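Azi13 (PDB 5HMB) probably acts as a PaaI-family thioesterase, hydrolysing aromatic acyl thioesters such as naphthoyl thioesters in azinomycin biosynthesis. Local coordinates at residues V55-A60 with V77-D82; A105-W110 with Q126-N131. One frame throughout, in Å; residues are numbered along the deposited sequence. Where two conformers were deposited one is given.

Interaction 1. Residues V55-A60 with V77-D82; sequences VVESVA and VSNSTD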
ATOM      1  N   VAL A  55     -15.461   2.382  -4.898  1.00 39.07           N
ATOM      2  CA  VAL A  55     -16.377   1.371  -4.371  1.00 35.86           C
ATOM      3  C   VAL A  55     -15.795   0.714  -3.128  1.00 38.40           C
ATOM      4  O   VAL A  55     -16.513   0.417  -2.162  1.00 36.66           O
ATOM      5  CB  VAL A  55     -16.674   0.316  -5.450  1.00 45.38           C
ATOM      6  CG1 VAL A  55     -17.304  -0.933  -4.813  1.00 38.46           C
ATOM      7  CG2 VAL A  55     -17.560   0.906  -6.522  1.00 40.07           C
ATOM      8  N   VAL A  56     -14.500   0.416  -3.156  1.00 40.27           N
ATOM      9  CA  VAL A  56     -13.842  -0.128  -1.971  1.00 36.56           C
ATOM     10  C   VAL A  56     -13.965   0.854  -0.803  1.00 35.98           C
ATOM     11  O   VAL A  56     -14.332   0.481   0.320  1.00 37.74           O
ATOM     12  CB  VAL A  56     -12.376  -0.459  -2.311  1.00 40.26           C
ATOM     13  CG1 VAL A  56     -11.562  -0.659  -1.059  1.00 40.32           C
ATOM     14  CG2 VAL A  56     -12.299  -1.717  -3.193  1.00 33.21           C
ATOM     15  N   GLU A  57     -13.676   2.129  -1.059  1.00 40.27           N
ATOM     16  CA  GLU A  57     -13.831   3.144  -0.022  1.00 41.30           C
ATOM     17  C   GLU A  57     -15.263   3.161   0.509  1.00 38.58           C
ATOM     18  O   GLU A  57     -15.485   3.090   1.727  1.00 40.40           O
ATOM     19  CB  GLU A  57     -13.416   4.517  -0.567  1.00 35.40           C
ATOM     20  CG  GLU A  57     -13.261   5.579   0.554  1.00 38.43           C
ATOM     21  CD  GLU A  57     -12.005   5.350   1.396  1.00 45.28           C
ATOM     22  OE1 GLU A  57     -11.027   4.781   0.864  1.00 48.51           O
ATOM     23  OE2 GLU A  57     -11.989   5.734   2.581  1.00 52.11           O
ATOM     24  N   SER A  58     -16.252   3.201  -0.394  1.00 47.66           N
ATOM     25  CA  SER A  58     -17.661   3.276   0.016  1.00 40.41           C
ATOM     26  C   SER A  58     -18.071   2.074   0.860  1.00 44.27           C
ATOM     27  O   SER A  58     -18.731   2.226   1.896  1.00 48.46           O
ATOM     28  CB  SER A  58     -18.575   3.356  -1.212  1.00 40.14           C
ATOM     29  OG  SER A  58     -18.277   4.439  -2.070  1.00 39.04           O
ATOM     30  N   VAL A  59     -17.750   0.858   0.406  1.00 40.61           N
ATOM     31  CA  VAL A  59     -18.270  -0.316   1.100  1.00 38.03           C
ATOM     32  C   VAL A  59     -17.592  -0.475   2.462  1.00 45.50           C
ATOM     33  O   VAL A  59     -18.241  -0.806   3.466  1.00 41.32           O
ATOM     34  CB  VAL A  59     -18.135  -1.581   0.232  1.00 46.55           C
ATOM     35  CG1 VAL A  59     -18.716  -2.765   0.969  1.00 44.12           C
ATOM     36  CG2 VAL A  59     -18.858  -1.408  -1.117  1.00 38.61           C
ATOM     37  N   ALA A  60     -16.287  -0.227   2.530  1.00 38.69           N
ATOM     38  CA  ALA A  60     -15.605  -0.298   3.817  1.00 38.07           C
ATOM     39  C   ALA A  60     -16.089   0.804   4.768  1.00 45.05           C
ATOM     40  O   ALA A  60     -16.311   0.548   5.961  1.00 43.85           O
ATOM     41  CB  ALA A  60     -14.091  -0.229   3.607  1.00 36.59           C
ATOM     42  N   VAL A  77      -8.569   7.324   6.012  1.00 40.29           N
ATOM     43  CA  VAL A  77      -7.145   7.586   6.150  1.00 44.55           C
ATOM     44  C   VAL A  77      -6.371   7.189   4.894  1.00 44.03           C
ATOM     45  O   VAL A  77      -5.538   7.956   4.408  1.00 41.68           O
ATOM     46  CB  VAL A  77      -6.573   6.865   7.385  1.00 37.27           C
ATOM     47  CG1 VAL A  77      -5.064   6.939   7.338  1.00 35.91           C
ATOM     48  CG2 VAL A  77      -7.122   7.491   8.657  1.00 43.56           C
ATOM     49  N   SER A  78      -6.572   5.963   4.402  1.00 41.94           N
ATOM     50  CA  SER A  78      -5.860   5.496   3.214  1.00 37.86           C
ATOM     51  C   SER A  78      -6.599   4.332   2.580  1.00 40.29           C
ATOM     52  O   SER A  78      -7.389   3.640   3.225  1.00 35.95           O
ATOM     53  CB  SER A  78      -4.424   5.068   3.527  1.00 44.94           C
ATOM     54  OG  SER A  78      -4.395   3.894   4.310  1.00 52.33           O
ATOM     55  N   ASN A  79      -6.270   4.093   1.314  1.00 37.67           N
ATOM     56  CA  ASN A  79      -6.991   3.155   0.467  1.00 33.04           C
ATOM     57  C   ASN A  79      -5.993   2.568  -0.521  1.00 40.92           C
ATOM     58  O   ASN A  79      -5.455   3.297  -1.362  1.00 38.69           O
ATOM     59  CB  ASN A  79      -8.120   3.874  -0.261  1.00 35.19           C
ATOM     60  CG  ASN A  79      -8.891   2.973  -1.194  1.00 43.53           C
ATOM     61  OD1 ASN A  79      -8.312   2.201  -1.975  1.00 40.69           O
ATOM     62  ND2 ASN A  79     -10.220   3.068  -1.129  1.00 41.26           N
ATOM     63  N   SER A  80      -5.781   1.259  -0.439  0.63 41.10           N
ATOM     64  CA  SER A  80      -4.864   0.545  -1.322  0.63 38.63           C
ATOM     65  C   SER A  80      -5.656  -0.533  -2.048  0.63 40.24           C
ATOM     66  O   SER A  80      -6.059  -1.527  -1.434  0.63 37.42           O
ATOM     67  CB  SER A  80      -3.715  -0.064  -0.528  0.63 39.95           C
ATOM     68  OG  SER A  80      -2.645  -0.398  -1.378  0.63 43.37           O
ATOM     69  N   THR A  81      -5.870  -0.343  -3.347  1.00 37.43           N
ATOM     70  CA  THR A  81      -6.697  -1.242  -4.141  1.00 33.08           C
ATOM     71  C   THR A  81      -5.866  -1.831  -5.273  1.00 35.28           C
ATOM     72  O   THR A  81      -5.159  -1.096  -5.975  1.00 33.90           O
ATOM     73  CB  THR A  81      -7.936  -0.513  -4.681  1.00 34.72           C
ATOM     74  OG1 THR A  81      -8.780  -0.097  -3.589  1.00 37.99           O
ATOM     75  CG2 THR A  81      -8.760  -1.401  -5.621  1.00 36.51           C
ATOM     76  N   ASP A  82      -5.915  -3.159  -5.406  1.00 31.64           N
ATOM     77  CA  ASP A  82      -5.352  -3.882  -6.549  1.00 36.92           C
ATOM     78  C   ASP A  82      -6.457  -4.180  -7.555  1.00 43.95           C
ATOM     79  O   ASP A  82      -7.571  -4.546  -7.169  1.00 39.00           O
ATOM     80  CB  ASP A  82      -4.714  -5.205  -6.123  1.00 33.03           C
ATOM     81  CG  ASP A  82      -3.457  -5.019  -5.305  1.00 51.41           C
ATOM     82  OD1 ASP A  82      -2.655  -4.136  -5.653  1.00 46.77           O
ATOM     83  OD2 ASP A  82      -3.263  -5.765  -4.320  1.00 48.26           O
TER
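The amide of Asn79 and the carboxylate of Glu57 cross obliquely, their planes turned 32° from each other. ND2 of Asn79 gives a hydrogen to OE1 of Glu57 at 2.7 Å, with an N-H...O angle of 166°. The acceptor lies almost in the amide plane, and the bond uses the anti lone pair of OE1, the one turned away from OE2. At the other end of the same amide, Thr81 OG1 donates to Asn79 OD1 at 2.8 Å, in the carbonyl plane and on a lone pair. Val56 CG1 comes from one side of the amide plane, 4.0 Å from Asn79 ND2, and the same methyl meets Thr81 OG1 tip to tip at 3.8 Å. Glu57 reaches the strand by a bend at its second torsion (chi2 73°), which swings the carboxylate across while CB stays 3.6 Å from Asn79 ND2. With ND2 also bonded to Cys53 O, the amide is gripped at both ends and its rotation is fixed, a worked example of how a buried polar group is satisfied. Phe83 of the second subunit packs against both Glu57 and Asn79. Within the hotdog fold this is helix 49-68 lying against the curved sheet: Val56 also touches Val112 on strand 107-115, while strand 72-83 continues the sheet antiparallel into the second subunit.

Interaction 2. Residues A105-W110 with Q126-N131; sequences ATQQVW and QVRLHN. With SO4 (sulfate ion), chain C.
Arg128 and Gln107 slant across each other on the face that also carries Val109 and His130, amide and guanidinium planes 23° apart. From CB, which passes 4.2 Å from Gln108 O, the arginine runs out with CG anti to its backbone N (chi1 172°); CG and then CD skirt the amide oxygen of Gln107, CD lying 3.3 Å from OE1. A turn at the third torsion presents the guanidinium group, with CZ 4.0 Å from Val109 CG2, which sits over the centre of one face. At the edge, NH1 donates to Gln107 OE1 at 2.8 Å, close to the guanidinium plane. NH2, at the tip, forms a salt bridge with Asp82 OD1 of the third subunit. Replacing Arg128 by a leucine would probably leave that aspartate without its mate and Gln107 OE1 without this donor, setting the glutamine amide freer to turn. From the face it shares with Trp110 and Leu129, Gln108 crosses Asn131 at about a right angle: NE2 donates to Asn131 OD1 at 3.0 Å, while Gln108 OE1 accepts from Trp110 NE1 at 2.9 Å, above the carbonyl plane. A sulfate, probably from the crystallisation liquor, takes hydrogen bonds from Thr106 N and OG1 and from Gln107 N. Paired backbone bonds at Gln108-Leu129 and Trp110-Val127 make this a beta hairpin, part of the antiparallel sheet that wraps the central helix of a hotdog fold.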
ATOM      1  N   ALA A 105      -9.591   1.088  19.163  1.00 43.49           N
ATOM      2  CA  ALA A 105      -9.985   2.358  19.759  1.00 52.05           C
ATOM      3  C   ALA A 105      -9.942   3.476  18.732  1.00 48.29           C
ATOM      4  O   ALA A 105     -10.955   4.133  18.474  1.00 45.04           O
ATOM      5  CB  ALA A 105      -9.085   2.689  20.948  1.00 49.44           C
ATOM      6  N   THR A 106      -8.775   3.701  18.126  1.00 39.19           N
ATOM      7  CA  THR A 106      -8.618   4.824  17.216  1.00 41.64           C
ATOM      8  C   THR A 106      -8.666   4.448  15.737  1.00 47.50           C
ATOM      9  O   THR A 106      -9.053   5.293  14.923  1.00 42.16           O
ATOM     10  CB  THR A 106      -7.309   5.556  17.500  1.00 40.80           C
ATOM     11  OG1 THR A 106      -6.220   4.645  17.357  1.00 44.19           O
ATOM     12  CG2 THR A 106      -7.315   6.160  18.964  1.00 48.65           C
ATOM     13  N   GLN A 107      -8.292   3.222  15.360  1.00 45.90           N
ATOM     14  CA  GLN A 107      -8.172   2.834  13.953  1.00 38.68           C
ATOM     15  C   GLN A 107      -9.110   1.688  13.610  1.00 42.43           C
ATOM     16  O   GLN A 107      -9.411   0.842  14.456  1.00 44.67           O
ATOM     17  CB  GLN A 107      -6.752   2.372  13.614  1.00 43.21           C
ATOM     18  CG  GLN A 107      -5.671   3.396  13.823  1.00 50.69           C
ATOM     19  CD  GLN A 107      -5.622   4.413  12.710  1.00 64.15           C
ATOM     20  OE1 GLN A 107      -4.849   4.266  11.764  1.00 61.26           O
ATOM     21  NE2 GLN A 107      -6.447   5.457  12.811  1.00 62.40           N
ATOM     22  N   GLN A 108      -9.541   1.648  12.339  1.00 37.68           N
ATOM     23  CA  GLN A 108     -10.139   0.465  11.736  1.00 34.64           C
ATOM     24  C   GLN A 108      -9.455   0.173  10.402  1.00 43.30           C
ATOM     25  O   GLN A 108      -9.093   1.099   9.666  1.00 40.87           O
ATOM     26  CB  GLN A 108     -11.639   0.623  11.474  1.00 34.32           C
ATOM     27  CG  GLN A 108     -12.492   0.950  12.696  1.00 45.34           C
ATOM     28  CD  GLN A 108     -13.971   0.868  12.376  1.00 42.13           C
ATOM     29  OE1 GLN A 108     -14.449  -0.142  11.851  1.00 44.52           O
ATOM     30  NE2 GLN A 108     -14.701   1.943  12.665  1.00 39.80           N
ATOM     31  N   VAL A 109      -9.299  -1.115  10.083  1.00 38.28           N
ATOM     32  CA  VAL A 109      -8.890  -1.565   8.757  1.00 36.67           C
ATOM     33  C   VAL A 109      -9.899  -2.595   8.265  1.00 37.11           C
ATOM     34  O   VAL A 109     -10.227  -3.540   8.988  1.00 41.74           O
ATOM     35  CB  VAL A 109      -7.472  -2.165   8.761  1.00 37.44           C
ATOM     36  CG1 VAL A 109      -7.133  -2.689   7.368  1.00 35.97           C
ATOM     37  CG2 VAL A 109      -6.467  -1.134   9.197  1.00 33.71           C
ATOM     38  N   TRP A 110     -10.379  -2.415   7.035  1.00 34.79           N
ATOM     39  CA  TRP A 110     -11.307  -3.330   6.392  1.00 30.56           C
ATOM     40  C   TRP A 110     -10.720  -3.795   5.065  1.00 43.66           C
ATOM     41  O   TRP A 110      -9.943  -3.077   4.434  1.00 36.88           O
ATOM     42  CB  TRP A 110     -12.669  -2.670   6.146  1.00 38.33           C
ATOM     43  CG  TRP A 110     -13.411  -2.443   7.407  1.00 36.92           C
ATOM     44  CD1 TRP A 110     -13.133  -1.512   8.371  1.00 42.60           C
ATOM     45  CD2 TRP A 110     -14.545  -3.184   7.872  1.00 40.13           C
ATOM     46  NE1 TRP A 110     -14.040  -1.624   9.407  1.00 44.20           N
ATOM     47  CE2 TRP A 110     -14.912  -2.645   9.123  1.00 43.26           C
ATOM     48  CE3 TRP A 110     -15.286  -4.254   7.351  1.00 41.51           C
ATOM     49  CZ2 TRP A 110     -15.994  -3.140   9.863  1.00 47.79           C
ATOM     50  CZ3 TRP A 110     -16.358  -4.742   8.084  1.00 51.65           C
ATOM     51  CH2 TRP A 110     -16.700  -4.185   9.327  1.00 50.85           C
ATOM     52  N   GLN A 126      -7.740  -2.540   0.626  1.00 36.10           N
ATOM     53  CA  GLN A 126      -7.630  -2.403   2.073  1.00 40.51           C
ATOM     54  C   GLN A 126      -7.815  -0.937   2.430  1.00 43.77           C
ATOM     55  O   GLN A 126      -7.153  -0.075   1.849  1.00 40.05           O
ATOM     56  CB  GLN A 126      -6.268  -2.880   2.580  1.00 47.46           C
ATOM     57  CG  GLN A 126      -5.807  -4.181   1.961  1.00 47.61           C
ATOM     58  CD  GLN A 126      -6.682  -5.349   2.376  1.00 52.46           C
ATOM     59  OE1 GLN A 126      -6.936  -5.542   3.568  1.00 47.86           O
ATOM     60  NE2 GLN A 126      -7.159  -6.127   1.395  1.00 38.69           N
ATOM     61  N   VAL A 127      -8.695  -0.661   3.392  1.00 35.22           N
ATOM     62  CA  VAL A 127      -9.091   0.700   3.738  1.00 38.14           C
ATOM     63  C   VAL A 127      -8.826   0.922   5.227  1.00 38.86           C
ATOM     64  O   VAL A 127      -9.364   0.205   6.084  1.00 37.48           O
ATOM     65  CB  VAL A 127     -10.562   0.976   3.394  1.00 40.56           C
ATOM     66  CG1 VAL A 127     -10.977   2.347   3.877  1.00 36.95           C
ATOM     67  CG2 VAL A 127     -10.753   0.905   1.914  1.00 36.29           C
ATOM     68  N   ARG A 128      -7.983   1.905   5.525  1.00 36.67           N
ATOM     69  CA  ARG A 128      -7.681   2.302   6.889  1.00 39.31           C
ATOM     70  C   ARG A 128      -8.487   3.552   7.177  1.00 42.80           C
ATOM     71  O   ARG A 128      -8.501   4.479   6.359  1.00 36.57           O
ATOM     72  CB  ARG A 128      -6.189   2.576   7.082  1.00 34.40           C
ATOM     73  CG  ARG A 128      -5.847   3.207   8.485  1.00 39.90           C
ATOM     74  CD  ARG A 128      -4.329   3.381   8.646  1.00 42.76           C
ATOM     75  NE  ARG A 128      -3.607   2.099   8.634  1.00 42.36           N
ATOM     76  CZ  ARG A 128      -3.373   1.396   9.740  1.00 53.79           C
ATOM     77  NH1 ARG A 128      -3.816   1.856  10.909  1.00 41.39           N
ATOM     78  NH2 ARG A 128      -2.702   0.248   9.689  1.00 40.25           N
ATOM     79  N   LEU A 129      -9.179   3.553   8.315  1.00 35.90           N
ATOM     80  CA  LEU A 129     -10.014   4.658   8.747  1.00 43.16           C
ATOM     81  C   LEU A 129      -9.702   5.003  10.197  1.00 46.65           C
ATOM     82  O   LEU A 129      -9.268   4.156  10.980  1.00 44.04           O
ATOM     83  CB  LEU A 129     -11.498   4.317   8.616  1.00 36.32           C
ATOM     84  CG  LEU A 129     -11.976   3.725   7.291  1.00 48.01           C
ATOM     85  CD1 LEU A 129     -12.344   2.262   7.468  1.00 42.30           C
ATOM     86  CD2 LEU A 129     -13.159   4.518   6.759  1.00 45.17           C
ATOM     87  N   HIS A 130      -9.940   6.254  10.552  1.00 52.12           N
ATOM     88  CA  HIS A 130      -9.686   6.759  11.897  1.00 50.49           C
ATOM     89  C   HIS A 130     -11.021   6.912  12.615  1.00 47.09           C
ATOM     90  O   HIS A 130     -12.008   7.337  12.009  1.00 41.05           O
ATOM     91  CB  HIS A 130      -8.931   8.090  11.808  1.00 45.92           C
ATOM     92  CG  HIS A 130      -8.638   8.735  13.130  1.00 71.62           C
ATOM     93  ND1 HIS A 130      -7.900   8.120  14.121  1.00 78.78           N
ATOM     94  CD2 HIS A 130      -8.961   9.960  13.610  1.00 65.52           C
ATOM     95  CE1 HIS A 130      -7.799   8.929  15.161  1.00 67.58           C
ATOM     96  NE2 HIS A 130      -8.435  10.051  14.878  1.00 71.41           N
ATOM     97  N   ASN A 131     -11.073   6.500  13.887  1.00 46.43           N
ATOM     98  CA  ASN A 131     -12.267   6.694  14.712  1.00 47.10           C
ATOM     99  C   ASN A 131     -12.166   8.025  15.441  1.00 49.42           C
ATOM    100  O   ASN A 131     -11.270   8.209  16.272  1.00 45.72           O
ATOM    101  CB  ASN A 131     -12.442   5.588  15.750  1.00 51.17           C
ATOM    102  CG  ASN A 131     -12.564   4.216  15.141  1.00 49.80           C
ATOM    103  OD1 ASN A 131     -13.188   4.035  14.100  1.00 40.28           O
ATOM    104  ND2 ASN A 131     -11.987   3.233  15.810  1.00 45.38           N
TER
HETATM  105  S   SO4 C 302      -6.232   1.010  17.830  1.00 61.86           S
HETATM  106  O1  SO4 C 302      -6.480  -0.160  18.677  1.00 67.94           O
HETATM  107  O2  SO4 C 302      -6.500   2.255  18.556  1.00 50.32           O
HETATM  108  O3  SO4 C 302      -4.842   0.985  17.394  1.00 52.57           O
HETATM  109  O4  SO4 C 302      -7.125   0.974  16.675  1.00 56.42           O

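After helix 13-18 and the strands 21-26 and 29-35, the chain enters helix 49-68, leaves it, and comes back along strand 72-83, where interaction 1 closes a loop of 16 residues between its segments. Only after that does the chain lay down strand 93-100 and enter the hairpin whose arms interaction 2 joins across 15 residues. The two loops thus follow in series, neither nesting nor crossing. They meet through strand 121-133, which lies beside 72-83 as well as 107-115: Ser80 O is 2.8 Å from Gln126 N, and Val77 and Ser78 form a classic beta bulge opposite Arg128. Val56 CG1 packs 3.5 Å from Val127 CG2, tying helix 49-68 to that shared strand as well.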